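Local coordinates for protein D-glycerate 3-kinase (Cryptococcus neoformans var. grubii serotype A, PDB 6CKG) that probably phosphorylates D-glycerate at its 3-position, using ATP, at residues D144-Y152 and R163-P173. Sequence-based numbering, arbitrary orientation. Where two conformers were deposited one is given.
Sequences DQRAQLPIY and RSKEVVEVQGP. With EDO (1,2-ethanediol), chain C.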
# COMPACT_ATOMS: atom_id res chain seq x y z
N ASP A 144 13.18 -5.15 -25.16
CA ASP A 144 13.79 -3.87 -24.80
C ASP A 144 12.90 -3.08 -23.83
O ASP A 144 13.38 -2.49 -22.86
CB ASP A 144 14.07 -3.05 -26.06
N GLN A 145 11.59 -3.08 -24.11
CA GLN A 145 10.64 -2.34 -23.29
C GLN A 145 9.74 -3.30 -22.51
O GLN A 145 8.51 -3.27 -22.67
CB GLN A 145 9.81 -1.41 -24.16
CG GLN A 145 10.63 -0.48 -25.05
CD GLN A 145 9.77 0.46 -25.88
OE1 GLN A 145 9.21 1.43 -25.36
NE2 GLN A 145 9.65 0.17 -27.17
N ARG A 146 10.33 -4.14 -21.67
CA ARG A 146 9.59 -5.18 -20.96
C ARG A 146 10.04 -5.21 -19.50
O ARG A 146 11.13 -4.75 -19.16
CB ARG A 146 9.77 -6.56 -21.61
CG ARG A 146 9.18 -6.65 -23.03
CD ARG A 146 9.43 -7.99 -23.70
NE ARG A 146 8.63 -9.07 -23.12
CZ ARG A 146 8.76 -10.35 -23.44
NH1 ARG A 146 9.65 -10.74 -24.35
NH2 ARG A 146 7.99 -11.27 -22.85
N ALA A 147 9.16 -5.72 -18.65
CA ALA A 147 9.46 -5.94 -17.24
C ALA A 147 8.70 -7.17 -16.77
O ALA A 147 7.73 -7.60 -17.39
CB ALA A 147 9.11 -4.72 -16.39
N GLN A 148 9.19 -7.75 -15.68
CA GLN A 148 8.57 -8.91 -15.05
C GLN A 148 8.26 -8.57 -13.60
O GLN A 148 9.14 -8.08 -12.88
CB GLN A 148 9.48 -10.15 -15.13
CG GLN A 148 9.73 -10.70 -16.54
CD GLN A 148 10.75 -9.90 -17.33
OE1 GLN A 148 11.71 -9.36 -16.77
NE2 GLN A 148 10.55 -9.81 -18.64
N LEU A 149 7.02 -8.80 -13.18
CA LEU A 149 6.66 -8.47 -11.82
C LEU A 149 6.34 -9.72 -11.01
O LEU A 149 5.80 -10.69 -11.54
CB LEU A 149 5.46 -7.52 -11.79
CG LEU A 149 5.66 -6.24 -12.60
CD1 LEU A 149 4.42 -5.37 -12.59
CD2 LEU A 149 6.86 -5.45 -12.09
N PRO A 150 6.66 -9.72 -9.71
CA PRO A 150 6.45 -10.92 -8.90
C PRO A 150 4.99 -11.10 -8.53
O PRO A 150 4.18 -10.17 -8.58
CB PRO A 150 7.30 -10.66 -7.65
CG PRO A 150 7.26 -9.17 -7.50
CD PRO A 150 7.29 -8.64 -8.94
N ILE A 151 4.66 -12.34 -8.17
CA ILE A 151 3.36 -12.71 -7.64
C ILE A 151 3.60 -13.43 -6.32
O ILE A 151 4.46 -14.31 -6.24
CB ILE A 151 2.59 -13.63 -8.61
CG1 ILE A 151 2.25 -12.86 -9.90
CG2 ILE A 151 1.34 -14.19 -7.95
CD1 ILE A 151 1.64 -13.74 -11.00
N TYR A 152 2.85 -13.06 -5.30
CA TYR A 152 2.98 -13.67 -3.97
C TYR A 152 1.75 -14.53 -3.69
O TYR A 152 0.61 -14.07 -3.81
CB TYR A 152 3.16 -12.58 -2.90
CG TYR A 152 3.50 -13.10 -1.51
CD1 TYR A 152 4.83 -13.35 -1.13
CD2 TYR A 152 2.50 -13.34 -0.58
CE1 TYR A 152 5.15 -13.81 0.15
CE2 TYR A 152 2.81 -13.78 0.71
CZ TYR A 152 4.14 -14.02 1.06
OH TYR A 152 4.43 -14.46 2.32
N ARG A 163 6.70 -16.29 -2.26
CA ARG A 163 6.69 -15.80 -3.63
C ARG A 163 6.30 -16.93 -4.58
O ARG A 163 6.80 -18.05 -4.47
CB ARG A 163 8.06 -15.25 -4.02
CG ARG A 163 8.09 -14.49 -5.38
CD ARG A 163 9.36 -13.65 -5.51
NE ARG A 163 9.49 -12.71 -4.39
CZ ARG A 163 10.64 -12.18 -3.98
NH1 ARG A 163 11.77 -12.49 -4.60
NH2 ARG A 163 10.66 -11.34 -2.94
N SER A 164 5.40 -16.64 -5.51
CA SER A 164 5.06 -17.63 -6.51
C SER A 164 6.17 -17.74 -7.57
O SER A 164 6.94 -16.81 -7.80
CB SER A 164 3.74 -17.27 -7.19
OG SER A 164 3.40 -18.23 -8.16
N LYS A 165 6.20 -18.90 -8.23
CA LYS A 165 7.01 -19.04 -9.44
C LYS A 165 6.42 -18.24 -10.60
O LYS A 165 7.16 -17.82 -11.50
CB LYS A 165 7.13 -20.51 -9.80
N GLU A 166 5.10 -18.06 -10.64
CA GLU A 166 4.47 -17.29 -11.70
C GLU A 166 4.88 -15.82 -11.62
O GLU A 166 5.13 -15.29 -10.53
CB GLU A 166 2.95 -17.41 -11.61
CG GLU A 166 2.43 -18.83 -11.43
CD GLU A 166 2.12 -19.51 -12.75
OE1 GLU A 166 1.29 -20.44 -12.75
OE2 GLU A 166 2.69 -19.10 -13.78
N VAL A 167 4.94 -15.15 -12.78
CA VAL A 167 5.22 -13.71 -12.84
C VAL A 167 4.20 -13.02 -13.74
O VAL A 167 3.47 -13.65 -14.51
CB VAL A 167 6.65 -13.40 -13.34
CG1 VAL A 167 7.70 -14.00 -12.44
CG2 VAL A 167 6.84 -13.83 -14.80
N VAL A 168 4.17 -11.69 -13.63
CA VAL A 168 3.37 -10.82 -14.50
C VAL A 168 4.30 -10.21 -15.55
O VAL A 168 5.30 -9.57 -15.20
CB VAL A 168 2.65 -9.73 -13.69
CG1 VAL A 168 1.95 -8.74 -14.62
CG2 VAL A 168 1.68 -10.36 -12.73
N GLU A 169 3.97 -10.38 -16.83
CA GLU A 169 4.75 -9.82 -17.92
C GLU A 169 4.20 -8.46 -18.30
O GLU A 169 3.00 -8.33 -18.59
CB GLU A 169 4.74 -10.75 -19.14
CG GLU A 169 5.61 -11.98 -19.01
CD GLU A 169 7.08 -11.65 -18.97
OE1 GLU A 169 7.48 -10.62 -19.56
OE2 GLU A 169 7.85 -12.41 -18.34
N VAL A 170 5.06 -7.45 -18.32
CA VAL A 170 4.68 -6.09 -18.68
C VAL A 170 5.33 -5.74 -20.01
O VAL A 170 6.54 -5.94 -20.19
CB VAL A 170 5.06 -5.08 -17.58
CG1 VAL A 170 4.74 -3.64 -18.02
CG2 VAL A 170 4.35 -5.42 -16.28
N GLN A 171 4.53 -5.26 -20.95
CA GLN A 171 5.01 -4.85 -22.26
C GLN A 171 4.82 -3.35 -22.39
O GLN A 171 3.69 -2.86 -22.34
CB GLN A 171 4.26 -5.58 -23.38
CG GLN A 171 4.59 -5.10 -24.78
CD GLN A 171 6.03 -5.37 -25.17
OE1 GLN A 171 6.41 -6.52 -25.40
NE2 GLN A 171 6.83 -4.31 -25.23
N GLY A 172 5.92 -2.63 -22.53
CA GLY A 172 5.84 -1.20 -22.77
C GLY A 172 5.41 -0.92 -24.18
O GLY A 172 5.34 -1.81 -25.03
N PRO A 173 5.10 0.35 -24.47
CA PRO A 173 5.17 1.49 -23.55
C PRO A 173 4.03 1.50 -22.55
O PRO A 173 3.03 0.82 -22.76
CB PRO A 173 5.08 2.71 -24.49
CG PRO A 173 4.25 2.22 -25.63
CD PRO A 173 4.66 0.76 -25.82
C1 EDO C . 2.09 -8.21 -10.06
O1 EDO C . 1.72 -9.35 -9.26
C2 EDO C . 2.72 -7.15 -9.16
O2 EDO C . 1.74 -6.73 -8.19
O HOH W 1 6.74 -14.26 -8.75
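A147 and V170 form a hydrogen-bonded antiparallel pair, with A147 N to V170 O at 3.0 Å and V170 N to A147 O at 2.8 Å. L149 and V168 form the next such pair. They exchange two backbone bonds, and V168 N to L149 O is nearly straight at 172°. Beyond these pairs, G172 N bonds Q145 O and S164 N bonds I151 O. The chain turns a corner at K165. There a water accepts from I151 N and also lies close to S164 O and E166 O, while S164 OG accepts from E166 N in an ST turn.

Apolar side chains meet on the face of A147, L149, V168 and V170. The L149 side chain lies obliquely over V170, with L149 CD1 3.7 Å from V170 CG2. I151 lies across V168 at about a right angle, its CD1 3.8 Å from V168 CG2. Helix 118-129 packs on A147 and L149. A 1,2-ethanediol, probably from the crystallisation liquor, donates to P150 O and touches V168 CG2.

R146, Q148, E169 and Q171 form a polar group on the other face. The E169 carboxylate, bent back at chi2 (-67°), takes a weak, bent salt bridge at OE1 from R146 NH2 at 3.4 Å. The guanidinium and carboxylate planes are 64° apart. In the conformer given, Q148 lies alongside E169 and its NE2 makes a weak bond to OE1. Further along, R163 pairs with D117.

The arrangement is a two-stranded antiparallel beta hairpin, separate from the main mixed sheet. Helix 118-129 touches A147 and L149 on one face and P150 and R163 on the other, where the R146, Q148, E169 and Q171 group is exposed.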